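Local coordinates for protein exopolygalacturonase (Yersinia enterocolitica, PDB 2UVF) that hydrolyses pectin-derived polygalacturonate from the chain end as a family 28 exopolygalacturonase, probably in the periplasm, probably releasing digalacturonate, at residues 476-490 / 518-532. Numbering follows the deposited sequence. Where two conformers were deposited one is given.
Sequences GARNVTFRNNAMRDL and QFYDFTLKNVTVDNS. With SO4 (sulfate ion), chain E.
Val480 sits over the ring of Phe522, its CB 3.8 Å from the centroid and almost on the ring normal, a CH-pi contact between residues paired on neighbouring coils of the parallel beta-helix. A branched aliphatic suits this place because CB and both methyls spread across the flat face. Further along the same inward side, Phe482 CD2 meets Leu524 CD1 (3.5 Å) and Val527 CG2, and the flexible Met487 bends near its end to set CE 3.6 Å from Val529 CG2. Met495 and Met497 of the strand 493-500 add to this core.

On the outward side, Arg478 and Tyr520 run alongside each other. The tyrosine's first torsion (71°) lays its ring beside the arginine, Arg478 CB over one face toward the rim. The extended arginine chain passes the hydroxyl, and NH1 donates to Tyr520 OH at 3.1 Å; Glu449 takes NE in a salt bridge.

At the corner, Asn484 and Asn526 lie side by side, their amides nearly coplanar (16°), and Asn526 ND2 donates to Asn484 OD1 (3.0 Å). Asn558 continues this ladder by donating to Asn526 OD1. Asparagine suits such a turn, tolerating its left-handed backbone while passing bonds from coil to coil. Apolar stacking inside and polar pairing outside thus reinforce the parallel backbone bonds. Arg488 NH2 donates to O1 and O3 of a sulfate, probably from the crystallisation liquor; with Asp530 OD2 2.8 Å from its O4, one acid group probably holds a proton.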
loop_
_atom_site.group_PDB
_atom_site.type_symbol
_atom_site.label_atom_id
_atom_site.label_comp_id
_atom_site.label_asym_id
_atom_site.label_seq_id
_atom_site.Cartn_x
_atom_site.Cartn_y
_atom_site.Cartn_z
ATOM N N GLY A 476 7.837 -17.612 -0.301
ATOM C CA GLY A 476 8.823 -16.586 -0.575
ATOM C C GLY A 476 8.260 -15.530 -1.505
ATOM O O GLY A 476 7.051 -15.418 -1.682
ATOM N N ALA A 477 9.152 -14.739 -2.079
ATOM C CA ALA A 477 8.780 -13.722 -3.060
ATOM C C ALA A 477 9.688 -13.851 -4.273
ATOM O O ALA A 477 10.884 -14.156 -4.161
ATOM C CB ALA A 477 8.859 -12.321 -2.455
ATOM N N ARG A 478 9.093 -13.662 -5.436
ATOM C CA ARG A 478 9.792 -13.791 -6.692
ATOM C C ARG A 478 9.241 -12.781 -7.676
ATOM O O ARG A 478 8.125 -12.282 -7.509
ATOM C CB ARG A 478 9.667 -15.216 -7.255
ATOM C CG ARG A 478 8.252 -15.713 -7.539
ATOM C CD ARG A 478 8.289 -17.238 -7.754
ATOM N NE ARG A 478 6.969 -17.867 -7.883
ATOM C CZ ARG A 478 6.748 -19.173 -7.716
ATOM N NH1 ARG A 478 7.746 -20.004 -7.417
ATOM N NH2 ARG A 478 5.518 -19.658 -7.833
ATOM N N ASN A 479 10.037 -12.495 -8.702
ATOM C CA ASN A 479 9.699 -11.511 -9.725
ATOM C C ASN A 479 9.191 -10.173 -9.151
ATOM O O ASN A 479 8.084 -9.728 -9.438
ATOM C CB ASN A 479 8.770 -12.108 -10.780
ATOM C CG ASN A 479 8.581 -11.187 -11.956
ATOM O OD1 ASN A 479 9.485 -10.413 -12.300
ATOM N ND2 ASN A 479 7.397 -11.229 -12.564
ATOM N N VAL A 480 10.039 -9.562 -8.328
ATOM C CA VAL A 480 9.775 -8.268 -7.694
ATOM C C VAL A 480 10.740 -7.245 -8.313
ATOM O O VAL A 480 11.954 -7.457 -8.304
ATOM C CB VAL A 480 9.963 -8.356 -6.137
ATOM C CG1 VAL A 480 10.065 -6.980 -5.510
ATOM C CG2 VAL A 480 8.832 -9.165 -5.475
ATOM N N THR A 481 10.185 -6.171 -8.883
ATOM C CA THR A 481 10.968 -5.105 -9.521
ATOM C C THR A 481 10.771 -3.797 -8.781
ATOM O O THR A 481 9.644 -3.382 -8.524
ATOM C CB THR A 481 10.637 -4.913 -11.047
ATOM O OG1 THR A 481 11.007 -6.090 -11.769
ATOM C CG2 THR A 481 11.414 -3.737 -11.650
ATOM N N PHE A 482 11.881 -3.149 -8.459
ATOM C CA PHE A 482 11.868 -1.890 -7.743
ATOM C C PHE A 482 12.742 -0.920 -8.530
ATOM O O PHE A 482 13.959 -0.970 -8.459
ATOM C CB PHE A 482 12.398 -2.110 -6.320
ATOM C CG PHE A 482 12.321 -0.900 -5.440
ATOM C CD1 PHE A 482 11.239 -0.724 -4.573
ATOM C CD2 PHE A 482 13.330 0.059 -5.461
ATOM C CE1 PHE A 482 11.183 0.377 -3.743
ATOM C CE2 PHE A 482 13.269 1.150 -4.634
ATOM C CZ PHE A 482 12.190 1.312 -3.774
ATOM N N ARG A 483 12.101 -0.027 -9.279
ATOM C CA ARG A 483 12.813 0.774 -10.278
ATOM C C ARG A 483 12.296 2.204 -10.413
ATOM O O ARG A 483 11.174 2.496 -10.044
ATOM C CB ARG A 483 12.781 0.068 -11.654
ATOM C CG ARG A 483 11.436 0.036 -12.324
ATOM C CD ARG A 483 11.572 -0.418 -13.750
ATOM N NE ARG A 483 10.322 -0.341 -14.492
ATOM C CZ ARG A 483 10.002 -1.131 -15.522
ATOM N NH1 ARG A 483 10.838 -2.089 -15.923
ATOM N NH2 ARG A 483 8.838 -0.980 -16.132
ATOM N N ASN A 484 13.119 3.083 -10.984
ATOM C CA ASN A 484 12.675 4.431 -11.289
ATOM C C ASN A 484 12.033 5.084 -10.069
ATOM O O ASN A 484 10.969 5.680 -10.151
ATOM C CB ASN A 484 11.711 4.418 -12.461
ATOM C CG ASN A 484 12.359 3.950 -13.734
ATOM O OD1 ASN A 484 13.582 3.992 -13.873
ATOM N ND2 ASN A 484 11.541 3.501 -14.676
ATOM N N ASN A 485 12.713 4.948 -8.938
ATOM C CA ASN A 485 12.265 5.506 -7.667
ATOM C C ASN A 485 13.346 6.394 -7.122
ATOM O O ASN A 485 14.529 6.065 -7.221
ATOM C CB ASN A 485 12.007 4.389 -6.643
ATOM C CG ASN A 485 10.887 3.475 -7.047
ATOM O OD1 ASN A 485 11.001 2.251 -6.959
ATOM N ND2 ASN A 485 9.802 4.045 -7.491
ATOM N N ALA A 486 12.932 7.499 -6.501
ATOM C CA ALA A 486 13.864 8.396 -5.845
ATOM C C ALA A 486 13.602 8.477 -4.358
ATOM O O ALA A 486 12.461 8.563 -3.926
ATOM C CB ALA A 486 13.829 9.793 -6.489
ATOM N N MET A 487 14.674 8.483 -3.568
ATOM C CA MET A 487 14.523 8.394 -2.123
ATOM C C MET A 487 15.474 9.311 -1.372
ATOM O O MET A 487 16.604 9.513 -1.793
ATOM C CB MET A 487 14.710 6.953 -1.658
ATOM C CG MET A 487 14.024 5.911 -2.555
ATOM S SD MET A 487 13.741 4.325 -1.728
ATOM C CE MET A 487 15.250 3.439 -1.927
ATOM N N ARG A 488 15.003 9.873 -0.262
ATOM C CA ARG A 488 15.804 10.856 0.475
ATOM C C ARG A 488 15.575 10.699 1.970
ATOM O O ARG A 488 14.436 10.597 2.417
ATOM C CB ARG A 488 15.478 12.291 0.005
ATOM C CG ARG A 488 16.003 13.404 0.892
ATOM C CD ARG A 488 16.082 14.754 0.207
ATOM N NE ARG A 488 17.262 15.469 0.723
ATOM C CZ ARG A 488 17.206 16.446 1.625
ATOM N NH1 ARG A 488 16.025 16.862 2.075
ATOM N NH2 ARG A 488 18.317 17.012 2.074
ATOM N N ASP A 489 16.658 10.680 2.737
ATOM C CA ASP A 489 16.564 10.657 4.193
ATOM C C ASP A 489 15.855 9.403 4.725
ATOM O O ASP A 489 15.107 9.469 5.700
ATOM C CB ASP A 489 15.886 11.930 4.715
ATOM C CG ASP A 489 16.730 13.175 4.522
ATOM O OD1 ASP A 489 17.926 13.070 4.236
ATOM O OD2 ASP A 489 16.204 14.282 4.677
ATOM N N LEU A 490 16.130 8.257 4.108
ATOM C CA LEU A 490 15.637 6.994 4.614
ATOM C C LEU A 490 16.127 6.824 6.036
ATOM O O LEU A 490 17.239 7.226 6.347
ATOM C CB LEU A 490 16.100 5.834 3.732
ATOM C CG LEU A 490 15.498 5.724 2.332
ATOM C CD1 LEU A 490 16.022 4.468 1.691
ATOM C CD2 LEU A 490 13.966 5.729 2.386
ATOM N N GLN A 518 12.245 -18.658 0.405
ATOM C CA GLN A 518 13.314 -18.167 -0.464
ATOM C C GLN A 518 12.897 -16.921 -1.246
ATOM O O GLN A 518 11.746 -16.783 -1.664
ATOM C CB GLN A 518 13.785 -19.272 -1.423
ATOM C CG GLN A 518 12.666 -19.882 -2.282
ATOM C CD GLN A 518 12.971 -21.303 -2.776
ATOM O OE1 GLN A 518 13.941 -21.529 -3.505
ATOM N NE2 GLN A 518 12.122 -22.258 -2.396
ATOM N N PHE A 519 13.855 -16.021 -1.433
ATOM C CA PHE A 519 13.686 -14.859 -2.293
ATOM C C PHE A 519 14.591 -14.995 -3.510
ATOM O O PHE A 519 15.780 -15.282 -3.385
ATOM C CB PHE A 519 13.997 -13.570 -1.532
ATOM C CG PHE A 519 13.093 -13.322 -0.354
ATOM C CD1 PHE A 519 11.743 -13.013 -0.545
ATOM C CD2 PHE A 519 13.593 -13.386 0.946
ATOM C CE1 PHE A 519 10.901 -12.788 0.538
ATOM C CE2 PHE A 519 12.769 -13.150 2.034
ATOM C CZ PHE A 519 11.416 -12.853 1.832
ATOM N N TYR A 520 14.007 -14.828 -4.690
ATOM C CA TYR A 520 14.770 -14.865 -5.929
ATOM C C TYR A 520 14.128 -14.029 -7.043
ATOM O O TYR A 520 12.913 -13.773 -7.035
ATOM C CB TYR A 520 15.073 -16.314 -6.372
ATOM C CG TYR A 520 13.897 -17.112 -6.870
ATOM C CD1 TYR A 520 13.501 -17.042 -8.203
ATOM C CD2 TYR A 520 13.189 -17.962 -6.009
ATOM C CE1 TYR A 520 12.406 -17.775 -8.668
ATOM C CE2 TYR A 520 12.096 -18.703 -6.466
ATOM C CZ TYR A 520 11.716 -18.605 -7.792
ATOM O OH TYR A 520 10.633 -19.327 -8.250
ATOM N N ASP A 521 14.955 -13.611 -8.000
ATOM C CA ASP A 521 14.490 -12.824 -9.135
ATOM C C ASP A 521 13.973 -11.456 -8.637
ATOM O O ASP A 521 12.794 -11.122 -8.759
ATOM C CB ASP A 521 13.454 -13.617 -9.956
ATOM C CG ASP A 521 13.058 -12.929 -11.242
ATOM O OD1 ASP A 521 13.856 -12.115 -11.764
ATOM O OD2 ASP A 521 11.929 -13.199 -11.728
ATOM N N PHE A 522 14.892 -10.703 -8.034
ATOM C CA PHE A 522 14.661 -9.334 -7.575
ATOM C C PHE A 522 15.520 -8.412 -8.411
ATOM O O PHE A 522 16.702 -8.667 -8.632
ATOM C CB PHE A 522 15.051 -9.159 -6.100
ATOM C CG PHE A 522 13.938 -9.455 -5.120
ATOM C CD1 PHE A 522 13.208 -10.643 -5.188
ATOM C CD2 PHE A 522 13.635 -8.542 -4.102
ATOM C CE1 PHE A 522 12.191 -10.906 -4.276
ATOM C CE2 PHE A 522 12.612 -8.810 -3.178
ATOM C CZ PHE A 522 11.900 -9.985 -3.268
ATOM N N THR A 523 14.906 -7.324 -8.845
ATOM C CA THR A 523 15.550 -6.310 -9.652
ATOM C C THR A 523 15.459 -4.937 -8.983
ATOM O O THR A 523 14.357 -4.427 -8.705
ATOM C CB THR A 523 14.916 -6.272 -11.053
ATOM O OG1 THR A 523 15.130 -7.538 -11.681
ATOM C CG2 THR A 523 15.517 -5.167 -11.911
ATOM N N LEU A 524 16.639 -4.373 -8.721
ATOM C CA LEU A 524 16.812 -2.991 -8.309
ATOM C C LEU A 524 17.538 -2.212 -9.423
ATOM O O LEU A 524 18.694 -2.481 -9.720
ATOM C CB LEU A 524 17.586 -2.922 -6.991
ATOM C CG LEU A 524 17.372 -1.687 -6.104
ATOM C CD1 LEU A 524 16.220 -1.912 -5.149
ATOM C CD2 LEU A 524 18.644 -1.417 -5.325
ATOM N N LYS A 525 16.834 -1.254 -10.031
ATOM C CA LYS A 525 17.304 -0.543 -11.223
ATOM C C LYS A 525 16.901 0.928 -11.185
ATOM O O LYS A 525 15.779 1.245 -10.773
ATOM C CB LYS A 525 16.703 -1.176 -12.480
ATOM C CG LYS A 525 17.513 -0.924 -13.737
ATOM C CD LYS A 525 17.073 -1.821 -14.900
ATOM C CE LYS A 525 17.195 -3.315 -14.558
ATOM N NZ LYS A 525 17.352 -4.205 -15.767
ATOM N N ASN A 526 17.809 1.811 -11.613
ATOM C CA ASN A 526 17.513 3.247 -11.776
ATOM C C ASN A 526 16.955 3.858 -10.487
ATOM O O ASN A 526 15.877 4.431 -10.501
ATOM C CB ASN A 526 16.499 3.482 -12.911
ATOM C CG ASN A 526 16.921 2.876 -14.246
ATOM O OD1 ASN A 526 18.079 2.545 -14.461
ATOM N ND2 ASN A 526 15.964 2.745 -15.154
ATOM N N VAL A 527 17.694 3.704 -9.388
ATOM C CA VAL A 527 17.265 4.110 -8.047
ATOM C C VAL A 527 18.362 4.971 -7.428
ATOM O O VAL A 527 19.533 4.614 -7.452
ATOM C CB VAL A 527 16.953 2.881 -7.126
ATOM C CG1 VAL A 527 16.921 3.271 -5.630
ATOM C CG2 VAL A 527 15.657 2.180 -7.555
ATOM N N THR A 528 17.960 6.109 -6.883
ATOM C CA THR A 528 18.870 7.033 -6.240
ATOM C C THR A 528 18.406 7.233 -4.808
ATOM O O THR A 528 17.216 7.421 -4.557
ATOM C CB THR A 528 18.886 8.386 -6.974
ATOM O OG1 THR A 528 17.526 8.820 -7.180
ATOM C CG2 THR A 528 19.583 8.250 -8.328
ATOM N N VAL A 529 19.341 7.152 -3.878
ATOM C CA VAL A 529 19.092 7.501 -2.498
ATOM C C VAL A 529 20.102 8.555 -2.078
ATOM O O VAL A 529 21.309 8.355 -2.228
ATOM C CB VAL A 529 19.265 6.293 -1.515
ATOM C CG1 VAL A 529 18.930 6.719 -0.076
ATOM C CG2 VAL A 529 18.434 5.102 -1.930
ATOM N N ASP A 530 19.596 9.662 -1.540
ATOM C CA ASP A 530 20.424 10.641 -0.845
ATOM C C ASP A 530 20.126 10.582 0.648
ATOM O O ASP A 530 19.040 10.953 1.083
ATOM C CB ASP A 530 20.171 12.046 -1.374
ATOM C CG ASP A 530 21.123 13.089 -0.786
ATOM O OD1 ASP A 530 22.156 12.759 -0.151
ATOM O OD2 ASP A 530 20.820 14.274 -0.966
ATOM N N ASN A 531 21.113 10.117 1.412
ATOM C CA ASN A 531 21.056 10.029 2.867
ATOM C C ASN A 531 20.242 8.859 3.377
ATOM O O ASN A 531 19.096 8.635 2.963
ATOM C CB ASN A 531 20.547 11.327 3.512
ATOM C CG ASN A 531 21.370 12.544 3.125
ATOM O OD1 ASN A 531 20.829 13.641 2.959
ATOM N ND2 ASN A 531 22.672 12.361 2.989
ATOM N N SER A 532 20.870 8.110 4.270
ATOM C CA SER A 532 20.210 7.088 5.058
ATOM C C SER A 532 20.821 7.323 6.431
ATOM O O SER A 532 22.046 7.207 6.590
ATOM C CB SER A 532 20.568 5.707 4.552
ATOM O OG SER A 532 19.475 4.808 4.656
HETATM S S SO4 E . 21.824 17.003 0.891
HETATM O O1 SO4 E . 20.594 17.334 0.159
HETATM O O2 SO4 E . 22.576 18.241 1.113
HETATM O O3 SO4 E . 21.489 16.403 2.188
HETATM O O4 SO4 E . 22.646 16.077 0.102
#